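Local structure of cyclopropane mycolic acid synthase 3 (1L1E) at residues F220-Q226 with D281-K287; H167-R171 with W204-I208. The protein probably converts a cis double bond of an alpha mycolic acid to a cyclopropane ring at the proximal position, taking the methylene group from S-adenosyl-L-methionine. All coordinates share one frame; numbering follows the deposited sequence.

Interaction 1: F220-Q226 with D281-K287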
ATOM      1  N   PHE A 220       7.473  -3.468 -19.412  0.78 20.49           N
ATOM      2  CA  PHE A 220       7.611  -4.297 -18.221  0.78 20.90           C
ATOM      3  C   PHE A 220       7.218  -5.744 -18.447  0.78 20.92           C
ATOM      4  O   PHE A 220       6.273  -6.058 -19.181  0.78 22.08           O
ATOM      5  CB  PHE A 220       6.753  -3.757 -17.072  0.78 18.52           C
ATOM      6  CG  PHE A 220       7.402  -2.662 -16.269  1.00 17.27           C
ATOM      7  CD1 PHE A 220       6.698  -1.503 -15.963  1.00 16.19           C
ATOM      8  CD2 PHE A 220       8.683  -2.826 -15.741  1.00 18.73           C
ATOM      9  CE1 PHE A 220       7.256  -0.523 -15.134  1.00 19.82           C
ATOM     10  CE2 PHE A 220       9.245  -1.858 -14.914  1.00 18.84           C
ATOM     11  CZ  PHE A 220       8.524  -0.698 -14.608  1.00 16.73           C
ATOM     12  N   ARG A 221       7.966  -6.625 -17.801  0.81 22.07           N
ATOM     13  CA  ARG A 221       7.684  -8.044 -17.846  0.81 21.80           C
ATOM     14  C   ARG A 221       7.230  -8.395 -16.427  0.81 23.16           C
ATOM     15  O   ARG A 221       7.941  -8.119 -15.454  0.81 23.28           O
ATOM     16  CB  ARG A 221       8.948  -8.823 -18.219  0.81 25.83           C
ATOM     17  CG  ARG A 221       9.409  -8.594 -19.660  1.00 28.90           C
ATOM     18  CD  ARG A 221      10.763  -9.226 -19.940  1.00 29.41           C
ATOM     19  NE  ARG A 221      11.812  -8.656 -19.101  1.00 31.06           N
ATOM     20  CZ  ARG A 221      12.454  -9.333 -18.151  1.00 33.93           C
ATOM     21  NH1 ARG A 221      12.155 -10.605 -17.922  1.00 33.39           N
ATOM     22  NH2 ARG A 221      13.394  -8.737 -17.426  1.00 34.63           N
ATOM     23  N   VAL A 222       6.034  -8.963 -16.301  0.78 21.15           N
ATOM     24  CA  VAL A 222       5.520  -9.357 -15.000  0.78 20.75           C
ATOM     25  C   VAL A 222       6.100 -10.729 -14.708  0.78 20.99           C
ATOM     26  O   VAL A 222       5.579 -11.742 -15.176  0.78 18.53           O
ATOM     27  CB  VAL A 222       3.989  -9.451 -15.010  0.78 22.93           C
ATOM     28  CG1 VAL A 222       3.486  -9.884 -13.644  1.00 21.27           C
ATOM     29  CG2 VAL A 222       3.399  -8.113 -15.414  1.00 24.29           C
ATOM     30  N   THR A 223       7.174 -10.759 -13.929  1.00 20.03           N
ATOM     31  CA  THR A 223       7.851 -12.015 -13.610  1.00 23.20           C
ATOM     32  C   THR A 223       7.345 -12.788 -12.387  1.00 21.34           C
ATOM     33  O   THR A 223       7.718 -13.951 -12.184  1.00 21.01           O
ATOM     34  CB  THR A 223       9.365 -11.782 -13.444  1.00 23.33           C
ATOM     35  OG1 THR A 223       9.587 -10.797 -12.429  1.00 23.30           O
ATOM     36  CG2 THR A 223       9.975 -11.290 -14.761  1.00 25.35           C
ATOM     37  N   ALA A 224       6.508 -12.151 -11.575  1.00 20.55           N
ATOM     38  CA  ALA A 224       5.969 -12.802 -10.390  1.00 20.18           C
ATOM     39  C   ALA A 224       4.714 -12.114  -9.855  1.00 19.12           C
ATOM     40  O   ALA A 224       4.554 -10.894  -9.969  1.00 20.43           O
ATOM     41  CB  ALA A 224       7.044 -12.858  -9.288  1.00 22.24           C
ATOM     42  N   VAL A 225       3.810 -12.909  -9.298  1.00 16.16           N
ATOM     43  CA  VAL A 225       2.585 -12.379  -8.705  1.00 17.15           C
ATOM     44  C   VAL A 225       2.277 -13.222  -7.473  1.00 17.78           C
ATOM     45  O   VAL A 225       2.401 -14.448  -7.503  1.00 20.08           O
ATOM     46  CB  VAL A 225       1.365 -12.466  -9.650  1.00 19.06           C
ATOM     47  CG1 VAL A 225       0.238 -11.597  -9.095  1.00 17.33           C
ATOM     48  CG2 VAL A 225       1.741 -12.030 -11.048  1.00 23.72           C
ATOM     49  N   GLN A 226       1.884 -12.563  -6.393  1.00 17.69           N
ATOM     50  CA  GLN A 226       1.563 -13.264  -5.159  1.00 18.61           C
ATOM     51  C   GLN A 226       0.321 -12.646  -4.572  1.00 18.47           C
ATOM     52  O   GLN A 226       0.247 -11.430  -4.439  1.00 18.02           O
ATOM     53  CB  GLN A 226       2.723 -13.152  -4.155  1.00 16.63           C
ATOM     54  CG  GLN A 226       2.383 -13.653  -2.741  1.00 16.36           C
ATOM     55  CD  GLN A 226       3.635 -13.835  -1.879  1.00 19.89           C
ATOM     56  OE1 GLN A 226       4.730 -13.427  -2.274  1.00 19.11           O
ATOM     57  NE2 GLN A 226       3.474 -14.446  -0.702  1.00 16.15           N
ATOM     58  N   ASP A 281      -2.666  -8.192  -4.470  1.00 19.93           N
ATOM     59  CA  ASP A 281      -1.563  -8.834  -5.163  1.00 19.20           C
ATOM     60  C   ASP A 281      -0.274  -8.017  -5.139  1.00 20.26           C
ATOM     61  O   ASP A 281      -0.298  -6.784  -5.082  1.00 19.89           O
ATOM     62  CB  ASP A 281      -1.935  -9.074  -6.629  1.00 19.70           C
ATOM     63  CG  ASP A 281      -2.748 -10.355  -6.850  1.00 23.95           C
ATOM     64  OD1 ASP A 281      -3.169 -10.998  -5.871  1.00 24.32           O
ATOM     65  OD2 ASP A 281      -2.970 -10.709  -8.028  1.00 23.45           O
ATOM     66  N   GLN A 282       0.848  -8.721  -5.188  1.00 17.18           N
ATOM     67  CA  GLN A 282       2.147  -8.082  -5.242  1.00 19.15           C
ATOM     68  C   GLN A 282       2.689  -8.500  -6.602  1.00 19.85           C
ATOM     69  O   GLN A 282       2.883  -9.693  -6.864  1.00 20.03           O
ATOM     70  CB  GLN A 282       3.083  -8.592  -4.133  1.00 17.52           C
ATOM     71  CG  GLN A 282       2.730  -8.161  -2.698  1.00 14.24           C
ATOM     72  CD  GLN A 282       3.955  -8.174  -1.770  1.00 18.07           C
ATOM     73  OE1 GLN A 282       4.905  -8.927  -1.991  1.00 19.40           O
ATOM     74  NE2 GLN A 282       3.930  -7.341  -0.730  1.00 17.22           N
ATOM     75  N   PHE A 283       2.905  -7.519  -7.475  1.00 20.13           N
ATOM     76  CA  PHE A 283       3.422  -7.784  -8.809  1.00 19.52           C
ATOM     77  C   PHE A 283       4.888  -7.419  -8.882  1.00 18.37           C
ATOM     78  O   PHE A 283       5.275  -6.302  -8.536  1.00 19.46           O
ATOM     79  CB  PHE A 283       2.693  -6.953  -9.871  1.00 18.31           C
ATOM     80  CG  PHE A 283       1.210  -7.188  -9.934  1.00 20.41           C
ATOM     81  CD1 PHE A 283       0.348  -6.491  -9.103  1.00 17.55           C
ATOM     82  CD2 PHE A 283       0.673  -8.081 -10.862  1.00 21.11           C
ATOM     83  CE1 PHE A 283      -1.035  -6.671  -9.192  1.00 20.50           C
ATOM     84  CE2 PHE A 283      -0.705  -8.267 -10.960  1.00 21.45           C
ATOM     85  CZ  PHE A 283      -1.562  -7.560 -10.126  1.00 19.82           C
ATOM     86  N   THR A 284       5.708  -8.359  -9.325  1.00 18.15           N
ATOM     87  CA  THR A 284       7.109  -8.072  -9.483  1.00 18.32           C
ATOM     88  C   THR A 284       7.263  -7.793 -10.970  1.00 20.35           C
ATOM     89  O   THR A 284       6.945  -8.640 -11.809  1.00 20.31           O
ATOM     90  CB  THR A 284       7.992  -9.260  -9.072  1.00 19.43           C
ATOM     91  OG1 THR A 284       7.742  -9.591  -7.696  1.00 21.27           O
ATOM     92  CG2 THR A 284       9.465  -8.888  -9.235  1.00 19.77           C
ATOM     93  N   LEU A 285       7.723  -6.594 -11.292  1.00 19.35           N
ATOM     94  CA  LEU A 285       7.899  -6.200 -12.683  1.00 21.96           C
ATOM     95  C   LEU A 285       9.359  -5.871 -12.992  1.00 21.87           C
ATOM     96  O   LEU A 285       9.991  -5.083 -12.287  1.00 20.56           O
ATOM     97  CB  LEU A 285       7.027  -4.981 -12.977  1.00 20.64           C
ATOM     98  CG  LEU A 285       5.610  -5.028 -12.405  1.00 22.16           C
ATOM     99  CD1 LEU A 285       4.937  -3.702 -12.658  1.00 23.43           C
ATOM    100  CD2 LEU A 285       4.825  -6.164 -13.022  1.00 21.51           C
ATOM    101  N   GLU A 286       9.889  -6.482 -14.044  1.00 22.73           N
ATOM    102  CA  GLU A 286      11.273  -6.244 -14.441  1.00 26.18           C
ATOM    103  C   GLU A 286      11.339  -5.405 -15.715  1.00 28.17           C
ATOM    104  O   GLU A 286      10.603  -5.655 -16.669  1.00 25.86           O
ATOM    105  CB  GLU A 286      11.997  -7.568 -14.665  1.00 27.44           C
ATOM    106  CG  GLU A 286      12.289  -8.332 -13.384  1.00 35.27           C
ATOM    107  CD  GLU A 286      13.163  -9.542 -13.628  1.00 36.36           C
ATOM    108  OE1 GLU A 286      14.173  -9.395 -14.342  1.00 39.79           O
ATOM    109  OE2 GLU A 286      12.848 -10.631 -13.107  1.00 39.71           O
ATOM    110  N   LYS A 287      12.218  -4.407 -15.723  1.00 32.22           N
ATOM    111  CA  LYS A 287      12.367  -3.539 -16.888  1.00 34.39           C
ATOM    112  C   LYS A 287      12.928  -4.341 -18.056  1.00 36.99           C
ATOM    113  O   LYS A 287      13.531  -5.395 -17.856  1.00 39.90           O
ATOM    114  CB  LYS A 287      13.299  -2.368 -16.562  1.00 34.89           C
ATOM    115  CG  LYS A 287      13.563  -1.435 -17.739  1.00 35.44           C
ATOM    116  CD  LYS A 287      14.124  -0.091 -17.289  1.00 33.68           C
ATOM    117  CE  LYS A 287      14.286   0.849 -18.477  1.00 33.86           C
ATOM    118  NZ  LYS A 287      14.523   2.269 -18.090  1.00 35.64           N
TER

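Interaction 2: H167-R171 with W204-I208. With CO3 (carbonate ion), chain C.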
ATOM      1  N   HIS A 167       2.397  -3.365  -5.112  1.00 15.11           N
ATOM      2  CA  HIS A 167       1.484  -4.037  -4.201  1.00 19.24           C
ATOM      3  C   HIS A 167       0.188  -3.233  -4.216  1.00 17.98           C
ATOM      4  O   HIS A 167       0.182  -2.044  -3.900  1.00 20.81           O
ATOM      5  CB  HIS A 167       2.141  -4.083  -2.810  1.00 19.08           C
ATOM      6  CG  HIS A 167       1.205  -4.382  -1.683  1.00 22.41           C
ATOM      7  ND1 HIS A 167       1.567  -5.183  -0.622  1.00 23.14           N
ATOM      8  CD2 HIS A 167      -0.039  -3.927  -1.402  1.00 23.72           C
ATOM      9  CE1 HIS A 167       0.589  -5.206   0.263  1.00 24.06           C
ATOM     10  NE2 HIS A 167      -0.398  -4.451  -0.186  1.00 22.35           N
ATOM     11  N   THR A 168      -0.909  -3.882  -4.594  1.00 14.28           N
ATOM     12  CA  THR A 168      -2.188  -3.190  -4.692  1.00 15.63           C
ATOM     13  C   THR A 168      -3.388  -4.120  -4.611  1.00 12.94           C
ATOM     14  O   THR A 168      -3.286  -5.309  -4.908  1.00 10.54           O
ATOM     15  CB  THR A 168      -2.286  -2.445  -6.049  1.00 15.95           C
ATOM     16  OG1 THR A 168      -1.239  -1.470  -6.128  1.00 23.85           O
ATOM     17  CG2 THR A 168      -3.626  -1.758  -6.198  1.00 11.63           C
ATOM     18  N   ILE A 169      -4.512  -3.549  -4.194  0.80 12.52           N
ATOM     19  CA  ILE A 169      -5.776  -4.249  -4.106  0.80 16.33           C
ATOM     20  C   ILE A 169      -6.175  -4.496  -5.559  0.80 18.01           C
ATOM     21  O   ILE A 169      -5.945  -3.648  -6.421  0.80 18.69           O
ATOM     22  CB  ILE A 169      -6.861  -3.352  -3.422  0.80 16.50           C
ATOM     23  CG1 ILE A 169      -6.614  -3.302  -1.911  1.00 17.53           C
ATOM     24  CG2 ILE A 169      -8.275  -3.862  -3.731  1.00 14.97           C
ATOM     25  CD1 ILE A 169      -7.422  -2.228  -1.197  1.00 21.13           C
ATOM     26  N   VAL A 170      -6.745  -5.661  -5.832  1.00 19.94           N
ATOM     27  CA  VAL A 170      -7.205  -5.988  -7.199  1.00 20.81           C
ATOM     28  C   VAL A 170      -8.543  -6.710  -7.135  1.00 22.46           C
ATOM     29  O   VAL A 170      -8.919  -7.263  -6.096  1.00 23.37           O
ATOM     30  CB  VAL A 170      -6.203  -6.898  -7.915  1.00 21.76           C
ATOM     31  CG1 VAL A 170      -4.826  -6.255  -8.091  1.00 20.97           C
ATOM     32  CG2 VAL A 170      -5.968  -8.216  -7.177  1.00 19.59           C
ATOM     33  N   ARG A 171      -9.240  -6.684  -8.251  1.00 23.12           N
ATOM     34  CA  ARG A 171     -10.542  -7.353  -8.366  1.00 27.71           C
ATOM     35  C   ARG A 171     -10.320  -8.773  -8.877  1.00 28.85           C
ATOM     36  O   ARG A 171      -9.608  -8.990  -9.869  1.00 27.51           O
ATOM     37  CB  ARG A 171     -11.444  -6.573  -9.316  1.00 30.14           C
ATOM     38  CG  ARG A 171     -11.846  -5.209  -8.755  1.00 31.91           C
ATOM     39  CD  ARG A 171     -11.972  -4.136  -9.833  1.00 35.00           C
ATOM     40  NE  ARG A 171     -13.308  -4.098 -10.440  1.00 34.90           N
ATOM     41  CZ  ARG A 171     -13.877  -2.989 -10.924  1.00 36.48           C
ATOM     42  NH1 ARG A 171     -13.239  -1.812 -10.883  1.00 37.33           N
ATOM     43  NH2 ARG A 171     -15.097  -2.955 -11.477  1.00 36.83           N
ATOM     44  N   TRP A 204      -9.303   3.935  -7.762  1.00 28.32           N
ATOM     45  CA  TRP A 204      -9.844   2.896  -8.626  1.00 25.70           C
ATOM     46  C   TRP A 204      -9.225   1.557  -8.264  1.00 25.97           C
ATOM     47  O   TRP A 204      -8.056   1.493  -7.894  1.00 26.00           O
ATOM     48  CB  TRP A 204      -9.536   3.255 -10.083  1.00 25.35           C
ATOM     49  CG  TRP A 204     -10.122   2.334 -11.105  1.00 25.43           C
ATOM     50  CD1 TRP A 204      -9.490   1.305 -11.749  1.00 23.21           C
ATOM     51  CD2 TRP A 204     -11.460   2.363 -11.611  1.00 24.24           C
ATOM     52  NE1 TRP A 204     -10.353   0.699 -12.628  1.00 23.08           N
ATOM     53  CE2 TRP A 204     -11.568   1.329 -12.562  1.00 24.83           C
ATOM     54  CE3 TRP A 204     -12.578   3.165 -11.352  1.00 26.21           C
ATOM     55  CZ2 TRP A 204     -12.753   1.074 -13.258  1.00 25.81           C
ATOM     56  CZ3 TRP A 204     -13.760   2.908 -12.046  1.00 27.91           C
ATOM     57  CH2 TRP A 204     -13.833   1.872 -12.986  1.00 26.13           C
ATOM     58  N   LEU A 205     -10.022   0.492  -8.337  1.00 27.31           N
ATOM     59  CA  LEU A 205      -9.530  -0.857  -8.039  1.00 26.06           C
ATOM     60  C   LEU A 205      -9.361  -1.542  -9.386  1.00 23.49           C
ATOM     61  O   LEU A 205     -10.332  -1.761 -10.105  1.00 25.96           O
ATOM     62  CB  LEU A 205     -10.542  -1.619  -7.174  1.00 27.18           C
ATOM     63  CG  LEU A 205     -10.842  -0.960  -5.822  1.00 28.84           C
ATOM     64  CD1 LEU A 205     -11.774  -1.846  -5.000  1.00 28.91           C
ATOM     65  CD2 LEU A 205      -9.531  -0.733  -5.073  1.00 28.83           C
ATOM     66  N   PRO A 206      -8.124  -1.882  -9.754  1.00 22.75           N
ATOM     67  CA  PRO A 206      -7.896  -2.534 -11.043  1.00 21.56           C
ATOM     68  C   PRO A 206      -8.110  -4.034 -11.055  1.00 21.07           C
ATOM     69  O   PRO A 206      -8.076  -4.693 -10.007  1.00 17.45           O
ATOM     70  CB  PRO A 206      -6.449  -2.186 -11.343  1.00 21.45           C
ATOM     71  CG  PRO A 206      -5.829  -2.291  -9.982  1.00 23.88           C
ATOM     72  CD  PRO A 206      -6.839  -1.548  -9.107  1.00 24.40           C
ATOM     73  N   SER A 207      -8.347  -4.553 -12.259  1.00 20.46           N
ATOM     74  CA  SER A 207      -8.507  -5.971 -12.483  1.00 18.45           C
ATOM     75  C   SER A 207      -7.082  -6.426 -12.758  1.00 19.58           C
ATOM     76  O   SER A 207      -6.225  -5.607 -13.124  1.00 19.61           O
ATOM     77  CB  SER A 207      -9.379  -6.240 -13.726  1.00 20.50           C
ATOM     78  OG  SER A 207      -8.680  -5.946 -14.934  1.00 18.56           O
ATOM     79  N   ILE A 208      -6.816  -7.717 -12.573  0.81 17.13           N
ATOM     80  CA  ILE A 208      -5.484  -8.251 -12.824  0.81 19.35           C
ATOM     81  C   ILE A 208      -5.066  -8.047 -14.286  0.81 18.62           C
ATOM     82  O   ILE A 208      -3.929  -7.655 -14.560  0.81 18.64           O
ATOM     83  CB  ILE A 208      -5.412  -9.739 -12.425  0.81 18.78           C
ATOM     84  CG1 ILE A 208      -5.550  -9.855 -10.903  1.00 22.74           C
ATOM     85  CG2 ILE A 208      -4.089 -10.341 -12.861  1.00 22.80           C
ATOM     86  CD1 ILE A 208      -5.681 -11.274 -10.390  1.00 27.20           C
TER
HETATM   87  C   CO3 C 903      -3.223  -2.444   0.330  1.00 21.11           C
HETATM   88  O1  CO3 C 903      -2.907  -2.452  -1.132  1.00 24.73           O
HETATM   89  O2  CO3 C 903      -4.223  -1.653   0.812  1.00 26.08           O
HETATM   90  O3  CO3 C 903      -2.515  -3.236   1.167  1.00 19.54           O
HETATM   91  O   HOH W   1      -8.850  -9.626 -12.202  1.00 24.67           O

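Interaction 1: F220-Q226 with D281-K287
Two antiparallel strands pair here at one margin of the central sheet, Arg221 to Gln226 of outer strand 221-227 lying against Asp281 to Glu286 of the last strand, 279-286. Arg221 and Glu286 make a hydrogen-bonded pair, with Glu286 N 2.9 Å from Arg221 O. Further on, Thr284 N reaches Ala224 O at 2.9 Å. The register shifts by one after Val222-Leu285: Thr223 and Ala224 both face Thr284, a classic beta bulge, and Thr223 N gives Thr284 O a weak bond. Strand 279-286, antiparallel to both neighbours and inserted between strands 163-170 and 221-227, gives the 3-2-1-4-5-7-6 order of class I methyltransferases. On the face shared by Val222, Val225, Phe283 and Leu285, Val222 CG2 presses on Leu285 CD2 at 3.4 Å, tighter than usual; helix 208-216 covers this side. Phe220 turns one ring face to Leu285 CB, 4.2 Å from the ring centroid, a CH-pi contact. On the other face the Arg221 chain bends at chi3 (-62°), bringing NH2 to 3.2 Å from Glu286 OE1 in a salt bridge that meets the carboxylate from above its plane. Gln226 and Gln282 both offer OE1 to Lys59 NZ.

Interaction 2: H167-R171 with W204-I208
Arg171 reaches back along residues 204-208 because its side chain bends twice, at chi2 (145°) and chi3 (87°), which sets NH1 beside Leu205 O and 3.8 Å from Trp204 CZ2. The contact lies at the C-terminal end of strand 163-170 in the Rossmann-like methyltransferase sheet, where the connection from helix 189-199 to helix 208-216 passes across the strand end. Arg171 NH1 approaches Leu205 O at 3.0 Å, although the position of that oxygen is less sure. The firmer link is Arg171 N to Pro206 O, 2.9 Å. Beside it, Ile169 CG2, placed anti to its own backbone N, packs on Leu205 CD2 at 3.6 Å, while Pro206 CD sits on Ile169 O, a buried oxygen without a polar partner in the model. Val170 CG2 meets Ile208 CG1 more loosely. Ser207 is the N-cap of helix 208-216, its OG accepting from Thr210 N. Further back in the strand, His167, Thr168 and Ile169 line the pocket of a carbonate ion, which Cys35 N also hydrogen-bonds. Gln282 NE2 bonds to His167 ND1, and His167 NE2 donates to carbonate O3 at 2.8 Å.

In the fold
After strands 67-71, 89-94, 116-120 and 132-136 the chain enters strand 163-170 and residues 167-171, then makes a long excursion through helix 189-199 and returns at 204-208, where interaction 2 closes that loop. Helix 208-216 follows and leads to strand 221-227. A second, mostly helical excursion of 54 residues then separates the two halves of interaction 1, closed when the last strand, 279-286, inserts itself between strands 163-170 and 221-227. The two closures are in series, neither nested nor crossed. They meet through the sheet: Asp281 N probably bonds to Thr168 O at 3.0 Å, and Asp281 packs on Val170 and Ile208, tying strand 279-286 to strand 163-170 and the start of helix 208-216.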